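Local coordinates for protein MRG701 (Oryza sativa, PDB 5IN1) that probably reads methylated histone tails through its chromodomain, a module of the MRG family of chromatin proteins that forms dimers, at residues S2-L10 against E19-N27. Numbering follows the deposited sequence.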
# COMPACT_ATOMS: atom_id res chain seq x y z
N SER A 2 -5.38 4.83 -2.88
CA SER A 2 -5.41 4.73 -1.42
C SER A 2 -5.35 6.12 -0.79
O SER A 2 -4.70 7.02 -1.31
CB SER A 2 -4.25 3.87 -0.92
OG SER A 2 -3.01 4.43 -1.29
N PHE A 3 -6.01 6.27 0.35
CA PHE A 3 -6.06 7.58 1.01
C PHE A 3 -4.73 7.88 1.69
O PHE A 3 -4.01 6.96 2.10
CB PHE A 3 -7.20 7.63 2.04
CG PHE A 3 -8.56 7.35 1.46
CD1 PHE A 3 -9.22 8.29 0.69
CD2 PHE A 3 -9.20 6.15 1.73
CE1 PHE A 3 -10.48 8.02 0.18
CE2 PHE A 3 -10.45 5.88 1.21
CZ PHE A 3 -11.09 6.81 0.44
N LYS A 4 -4.42 9.16 1.80
CA LYS A 4 -3.13 9.59 2.32
C LYS A 4 -3.27 10.25 3.68
O LYS A 4 -4.33 10.79 4.03
CB LYS A 4 -2.45 10.56 1.35
CG LYS A 4 -2.21 9.98 -0.03
CD LYS A 4 -1.16 8.87 0.03
CE LYS A 4 -0.76 8.36 -1.36
NZ LYS A 4 -1.71 7.33 -1.88
N GLU A 5 -2.19 10.22 4.45
CA GLU A 5 -2.14 10.91 5.72
C GLU A 5 -2.53 12.37 5.53
O GLU A 5 -2.03 13.04 4.62
CB GLU A 5 -0.74 10.81 6.33
CG GLU A 5 -0.65 11.38 7.71
CD GLU A 5 0.76 11.39 8.23
OE1 GLU A 5 1.54 10.49 7.84
OE2 GLU A 5 1.10 12.32 9.00
N GLY A 6 -3.43 12.87 6.36
CA GLY A 6 -3.86 14.25 6.27
C GLY A 6 -5.09 14.46 5.40
O GLY A 6 -5.69 15.51 5.46
N GLU A 7 -5.46 13.46 4.62
CA GLU A 7 -6.57 13.62 3.68
C GLU A 7 -7.90 13.65 4.41
O GLU A 7 -8.14 12.85 5.32
CB GLU A 7 -6.55 12.48 2.65
CG GLU A 7 -7.58 12.64 1.53
CD GLU A 7 -7.44 11.58 0.45
OE1 GLU A 7 -6.40 10.86 0.45
OE2 GLU A 7 -8.34 11.47 -0.39
N ARG A 8 -8.74 14.60 4.03
CA ARG A 8 -10.11 14.62 4.52
C ARG A 8 -10.96 13.71 3.66
O ARG A 8 -10.87 13.75 2.42
CB ARG A 8 -10.65 16.05 4.53
CG ARG A 8 -10.36 16.82 5.84
CD ARG A 8 -8.87 16.98 6.16
NE ARG A 8 -8.68 17.76 7.39
CZ ARG A 8 -7.54 17.83 8.07
NH1 ARG A 8 -6.47 17.16 7.67
NH2 ARG A 8 -7.48 18.58 9.17
N VAL A 9 -11.78 12.89 4.32
CA VAL A 9 -12.61 11.88 3.69
C VAL A 9 -14.00 11.94 4.31
O VAL A 9 -14.21 12.66 5.29
CB VAL A 9 -12.03 10.45 3.86
CG1 VAL A 9 -10.64 10.36 3.22
CG2 VAL A 9 -11.95 10.05 5.33
N LEU A 10 -14.93 11.20 3.73
CA LEU A 10 -16.21 10.90 4.37
C LEU A 10 -16.14 9.50 4.96
O LEU A 10 -15.59 8.59 4.33
CB LEU A 10 -17.36 11.03 3.38
CG LEU A 10 -17.55 12.44 2.84
CD1 LEU A 10 -18.52 12.46 1.68
CD2 LEU A 10 -18.01 13.38 3.95
N GLU A 19 -17.50 13.83 8.06
CA GLU A 19 -16.16 14.18 7.64
C GLU A 19 -15.14 13.67 8.65
O GLU A 19 -15.35 13.75 9.87
CB GLU A 19 -16.02 15.69 7.43
CG GLU A 19 -14.79 16.00 6.58
CD GLU A 19 -14.67 17.47 6.18
OE1 GLU A 19 -15.26 18.34 6.85
OE2 GLU A 19 -13.96 17.73 5.17
N ALA A 20 -14.04 13.13 8.14
CA ALA A 20 -12.98 12.58 8.96
C ALA A 20 -11.66 12.91 8.33
O ALA A 20 -11.61 13.29 7.15
CB ALA A 20 -13.14 11.06 9.11
N LYS A 21 -10.58 12.76 9.08
CA LYS A 21 -9.26 12.91 8.51
C LYS A 21 -8.42 11.66 8.76
O LYS A 21 -8.47 11.05 9.83
CB LYS A 21 -8.56 14.15 9.06
CG LYS A 21 -8.32 14.10 10.53
CD LYS A 21 -7.57 15.33 10.99
CE LYS A 21 -7.65 15.49 12.50
NZ LYS A 21 -8.39 16.72 12.89
N VAL A 22 -7.66 11.29 7.75
CA VAL A 22 -6.76 10.14 7.85
C VAL A 22 -5.51 10.54 8.63
O VAL A 22 -4.80 11.46 8.24
CB VAL A 22 -6.37 9.63 6.46
CG1 VAL A 22 -5.36 8.48 6.58
CG2 VAL A 22 -7.60 9.19 5.70
N GLN A 23 -5.28 9.86 9.75
CA GLN A 23 -4.11 10.10 10.61
C GLN A 23 -2.93 9.24 10.16
O GLN A 23 -1.79 9.69 10.20
CB GLN A 23 -4.44 9.79 12.07
CG GLN A 23 -5.50 10.69 12.68
CD GLN A 23 -6.04 10.13 13.97
OE1 GLN A 23 -6.43 8.96 14.04
NE2 GLN A 23 -6.07 10.95 15.01
N LYS A 24 -3.22 8.00 9.76
CA LYS A 24 -2.19 7.04 9.35
C LYS A 24 -2.78 6.08 8.34
O LYS A 24 -3.95 5.72 8.44
CB LYS A 24 -1.65 6.28 10.58
CG LYS A 24 -0.65 7.10 11.41
CD LYS A 24 -0.20 6.40 12.69
CE LYS A 24 0.13 7.42 13.78
NZ LYS A 24 1.58 7.49 14.12
N SER A 25 -1.97 5.66 7.36
CA SER A 25 -2.36 4.65 6.38
C SER A 25 -1.36 3.50 6.44
O SER A 25 -0.15 3.73 6.50
CB SER A 25 -2.39 5.23 4.96
OG SER A 25 -3.19 6.42 4.89
N GLU A 26 -1.85 2.27 6.43
CA GLU A 26 -0.98 1.10 6.43
C GLU A 26 -1.53 0.04 5.51
O GLU A 26 -2.74 -0.07 5.35
CB GLU A 26 -0.83 0.50 7.83
CG GLU A 26 -0.12 1.40 8.84
CD GLU A 26 -0.13 0.80 10.23
OE1 GLU A 26 -0.71 -0.29 10.41
OE2 GLU A 26 0.45 1.42 11.15
N ASN A 27 -0.64 -0.75 4.90
CA ASN A 27 -1.08 -1.88 4.09
C ASN A 27 -0.36 -3.15 4.51
O ASN A 27 0.87 -3.17 4.60
CB ASN A 27 -0.85 -1.59 2.60
CG ASN A 27 -1.47 -2.63 1.69
OD1 ASN A 27 -1.21 -3.83 1.82
ND2 ASN A 27 -2.32 -2.19 0.77
O HOH W 1 0.57 7.23 7.19
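The shortest polar bond here joins Gly6 N to Val22 O, 2.7 Å apart with the N-H aimed almost straight (168°); Val22 N in turn gives a bond to Glu7 O. Between these two links the isopropyl group of Val22 packs against the turn that leads into strand 8-13. Its CB is 3.4 Å from Lys4 O, with CG1, anti to the backbone N (chi1 177°), also near that oxygen, and CG2 reaches Phe3 CB and, 4.1 Å away, Val9 CG1. The turn is type II, from Lys4 to Glu7, and the extended side chain of Glu7 carries its carboxylate to the amide of Lys4, OE1 being met nearly along its C-O axis, 2.9 Å from Lys4 N. The example illustrates a general point: backbone pairing can run on past the end of a strand, as Gly6 and Glu7 do with Val22. Beyond lies the hairpin of strands 8-13 and 16-28, part of the SH3-like sheet of the chromodomain, where Val9 and Ala20 exchange both backbone bonds; Gln23 and Lys24, both facing His35, form a classic beta bulge. Lys21 CD lies over one face of the Arg8 guanidinium, offset toward its rim and 3.7 Å from Arg8 NH2, while Gly6 O accepts from Arg8 NH1 in the guanidinium plane. Farther along, Ser25 OG donates to Phe3 O (3.0 Å) from above the carbonyl plane, 45° out of it. An alanine in place of Ser25 would probably leave the Phe3 carbonyl without this partner and the N-terminal arm less firmly tied. Glu26 and Asn27 pair antiparallel with a strand of the second subunit, extending the sheet across the dimer interface.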